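Local atomic coordinates of beta-lactamase-related domain-containing protein (Bacteroides dorei DSM 17855, PDB entry 5TGF), a protein that is probably a serine hydrolase of the beta-lactamase and penicillin-binding-protein family, with calcium-binding capacity but no established substrate. Residues L104-G109 with T143-G148. Residues are numbered along the deposited sequence; the frame is centred on the assembly and turned at random.
Sequences LSHTSG and TRFEYG
His106 CG stands anti to its own carbonyl carbon (chi1 -56°), which swings the imidazole across to the 143-148 loop. Phe145 and Tyr147 both hold CG anti to the backbone N (chi1 -177° and -168°), and their rings run alongside His106, pointing the same way. Tyr147 CD2 lies over one face of the imidazole, near its rim, 3.5 Å from His106 NE2. Phe145 meets the histidine differently. Its CE1 comes at the imidazole edge, while His106 CB sits 4.1 Å from the Phe145 ring centroid in an off-centre CH-pi contact. A third neighbour, Gly148 O, lies near the imidazole plane, 3.2 Å from His106 CE1.

The backbones are tied by one direct hydrogen bond, from Glu146 N to His106 O, at 2.9 Å and nearly straight. Phe145 CA adds a CA-H...O contact to the same oxygen. Thr107 CA makes another to Arg144 O, at 3.4 Å. A water extends the link by bridging Gly109 N and Glu146 O.

Tyr265 packs edge-to-face with His106. Tyr147 OH is hydrogen-bonded to Ser58 OG and Lys61 NZ. Ser58 and Lys61 fit an SxxK pattern at a helix start, and Tyr147 probably serves as the family's motif tyrosine, although glycine follows it. This serine, lysine and tyrosine grouping is consistent with the active site of class C beta-lactamases, and the aromatic cluster probably forms part of its wall.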
ATOM      1  N   LEU A 104       4.960 -10.286   0.979  1.00 15.28           N
ATOM      2  CA  LEU A 104       4.158  -9.078   1.134  1.00 15.16           C
ATOM      3  C   LEU A 104       4.617  -8.181   2.289  1.00 14.16           C
ATOM      4  O   LEU A 104       3.947  -7.201   2.591  1.00 15.60           O
ATOM      5  CB  LEU A 104       2.696  -9.463   1.333  1.00 15.68           C
ATOM      6  CG  LEU A 104       1.977 -10.062   0.139  1.00 17.82           C
ATOM      7  CD1 LEU A 104       0.695 -10.761   0.547  1.00 17.33           C
ATOM      8  CD2 LEU A 104       1.671  -9.001  -0.897  1.00 21.13           C
ATOM      9  N   SER A 105       5.654  -8.599   3.022  1.00 12.20           N
ATOM     10  CA  SER A 105       6.144  -7.846   4.168  1.00 12.65           C
ATOM     11  C   SER A 105       7.573  -7.355   3.964  1.00 11.67           C
ATOM     12  O   SER A 105       8.177  -6.841   4.893  1.00 12.95           O
ATOM     13  CB  SER A 105       6.070  -8.694   5.430  1.00 13.63           C
ATOM     14  OG  SER A 105       6.914  -9.843   5.326  1.00 14.77           O
ATOM     15  N   HIS A 106       8.080  -7.447   2.723  1.00 11.28           N
ATOM     16  CA  HIS A 106       9.413  -7.020   2.381  1.00 11.01           C
ATOM     17  C   HIS A 106      10.507  -7.787   3.133  1.00 12.04           C
ATOM     18  O   HIS A 106      11.552  -7.207   3.460  1.00 12.91           O
ATOM     19  CB  HIS A 106       9.555  -5.525   2.579  1.00 11.19           C
ATOM     20  CG  HIS A 106       8.540  -4.753   1.806  1.00 12.07           C
ATOM     21  ND1 HIS A 106       8.479  -4.808   0.429  1.00 12.80           N
ATOM     22  CD2 HIS A 106       7.485  -4.003   2.204  1.00 12.63           C
ATOM     23  CE1 HIS A 106       7.444  -4.101   0.012  1.00 13.05           C
ATOM     24  NE2 HIS A 106       6.858  -3.570   1.068  1.00 12.57           N
ATOM     25  N   THR A 107      10.188  -9.018   3.547  1.00 12.21           N
ATOM     26  CA  THR A 107      11.134  -9.827   4.317  1.00 14.37           C
ATOM     27  C   THR A 107      11.523 -11.107   3.550  1.00 16.76           C
ATOM     28  O   THR A 107      12.122 -11.997   4.128  1.00 17.76           O
ATOM     29  CB  THR A 107      10.638 -10.181   5.719  1.00 14.73           C
ATOM     30  OG1 THR A 107       9.379 -10.872   5.648  1.00 16.29           O
ATOM     31  CG2 THR A 107      10.475  -8.940   6.556  1.00 16.18           C
ATOM     32  N   SER A 108      11.290 -11.136   2.241  1.00 15.64           N
ATOM     33  CA  SER A 108      11.544 -12.336   1.438  1.00 15.51           C
ATOM     34  C   SER A 108      13.013 -12.543   1.053  1.00 16.14           C
ATOM     35  O   SER A 108      13.422 -13.687   0.789  1.00 16.68           O
ATOM     36  CB  SER A 108      10.705 -12.319   0.174  1.00 15.92           C
ATOM     37  OG  SER A 108      11.131 -11.321  -0.741  1.00 15.08           O
ATOM     38  N   GLY A 109      13.761 -11.441   0.944  1.00 14.04           N
ATOM     39  CA  GLY A 109      15.094 -11.430   0.347  1.00 16.12           C
ATOM     40  C   GLY A 109      15.157 -11.457  -1.159  1.00 17.45           C
ATOM     41  O   GLY A 109      16.250 -11.580  -1.729  1.00 19.69           O
ATOM     42  N   THR A 143      15.069 -12.801   7.590  1.00 21.84           N
ATOM     43  CA  THR A 143      16.225 -12.345   8.375  1.00 22.34           C
ATOM     44  C   THR A 143      16.478 -10.847   8.284  1.00 20.94           C
ATOM     45  O   THR A 143      17.187 -10.270   9.138  1.00 20.36           O
ATOM     46  CB  THR A 143      17.525 -13.104   7.993  1.00 22.96           C
ATOM     47  OG1 THR A 143      17.949 -12.746   6.669  1.00 21.39           O
ATOM     48  CG2 THR A 143      17.317 -14.586   8.094  1.00 24.76           C
ATOM     49  N   ARG A 144      15.945 -10.203   7.240  1.00 19.96           N
ATOM     50  CA  ARG A 144      16.078  -8.752   7.068  1.00 18.45           C
ATOM     51  C   ARG A 144      14.813  -8.160   6.427  1.00 16.84           C
ATOM     52  O   ARG A 144      14.043  -8.884   5.777  1.00 17.13           O
ATOM     53  CB  ARG A 144      17.283  -8.408   6.182  1.00 20.93           C
ATOM     54  CG  ARG A 144      18.662  -8.693   6.774  1.00 23.43           C
ATOM     55  CD  ARG A 144      19.813  -8.353   5.838  1.00 25.86           C
ATOM     56  NE  ARG A 144      19.686  -7.038   5.197  1.00 32.08           N
ATOM     57  CZ  ARG A 144      20.201  -6.721   4.000  1.00 32.35           C
ATOM     58  NH1 ARG A 144      20.964  -7.579   3.325  1.00 31.57           N
ATOM     59  NH2 ARG A 144      19.963  -5.533   3.468  1.00 30.04           N
ATOM     60  N   PHE A 145      14.566  -6.882   6.736  1.00 15.99           N
ATOM     61  CA  PHE A 145      13.587  -6.018   6.025  1.00 14.71           C
ATOM     62  C   PHE A 145      14.269  -5.216   4.916  1.00 14.14           C
ATOM     63  O   PHE A 145      15.296  -4.541   5.130  1.00 15.27           O
ATOM     64  CB  PHE A 145      12.918  -5.056   6.996  1.00 14.22           C
ATOM     65  CG  PHE A 145      11.842  -4.187   6.357  1.00 12.82           C
ATOM     66  CD1 PHE A 145      10.516  -4.613   6.309  1.00 13.26           C
ATOM     67  CD2 PHE A 145      12.152  -2.922   5.872  1.00 14.01           C
ATOM     68  CE1 PHE A 145       9.530  -3.799   5.758  1.00 13.48           C
ATOM     69  CE2 PHE A 145      11.165  -2.093   5.306  1.00 14.35           C
ATOM     70  CZ  PHE A 145       9.840  -2.541   5.277  1.00 13.45           C
ATOM     71  N   GLU A 146      13.775  -5.381   3.694  1.00 14.72           N
ATOM     72  CA  GLU A 146      14.205  -4.546   2.596  1.00 15.41           C
ATOM     73  C   GLU A 146      13.070  -4.328   1.615  1.00 14.67           C
ATOM     74  O   GLU A 146      12.624  -5.239   0.935  1.00 14.26           O
ATOM     75  CB  GLU A 146      15.428  -5.123   1.879  1.00 17.93           C
ATOM     76  CG  GLU A 146      15.948  -4.165   0.785  1.00 19.82           C
ATOM     77  CD  GLU A 146      17.182  -4.685   0.043  1.00 23.61           C
ATOM     78  OE1 GLU A 146      17.223  -5.876  -0.297  1.00 22.26           O
ATOM     79  OE2 GLU A 146      18.066  -3.857  -0.278  1.00 22.15           O
ATOM     80  N   TYR A 147      12.660  -3.075   1.515  1.00 14.45           N
ATOM     81  CA  TYR A 147      11.520  -2.668   0.672  1.00 14.80           C
ATOM     82  C   TYR A 147      11.807  -2.846  -0.801  1.00 13.18           C
ATOM     83  O   TYR A 147      12.922  -2.606  -1.292  1.00 12.10           O
ATOM     84  CB  TYR A 147      11.183  -1.225   0.963  1.00 14.82           C
ATOM     85  CG  TYR A 147       9.882  -0.686   0.414  1.00 14.99           C
ATOM     86  CD1 TYR A 147       9.843  -0.057  -0.836  1.00 16.63           C
ATOM     87  CD2 TYR A 147       8.740  -0.668   1.200  1.00 15.16           C
ATOM     88  CE1 TYR A 147       8.657   0.486  -1.326  1.00 16.95           C
ATOM     89  CE2 TYR A 147       7.545  -0.122   0.731  1.00 15.82           C
ATOM     90  CZ  TYR A 147       7.531   0.501  -0.514  1.00 15.25           C
ATOM     91  OH  TYR A 147       6.378   1.082  -0.995  1.00 17.04           O
ATOM     92  N   GLY A 148      10.800  -3.324  -1.516  1.00 12.43           N
ATOM     93  CA  GLY A 148      10.924  -3.471  -2.961  1.00 14.45           C
ATOM     94  C   GLY A 148       9.633  -3.837  -3.618  1.00 13.98           C
ATOM     95  O   GLY A 148       8.585  -3.760  -2.981  1.00 15.20           O
TER
HETATM   96  O   HOH W   1      12.966  -8.521   0.944  1.00 14.48           O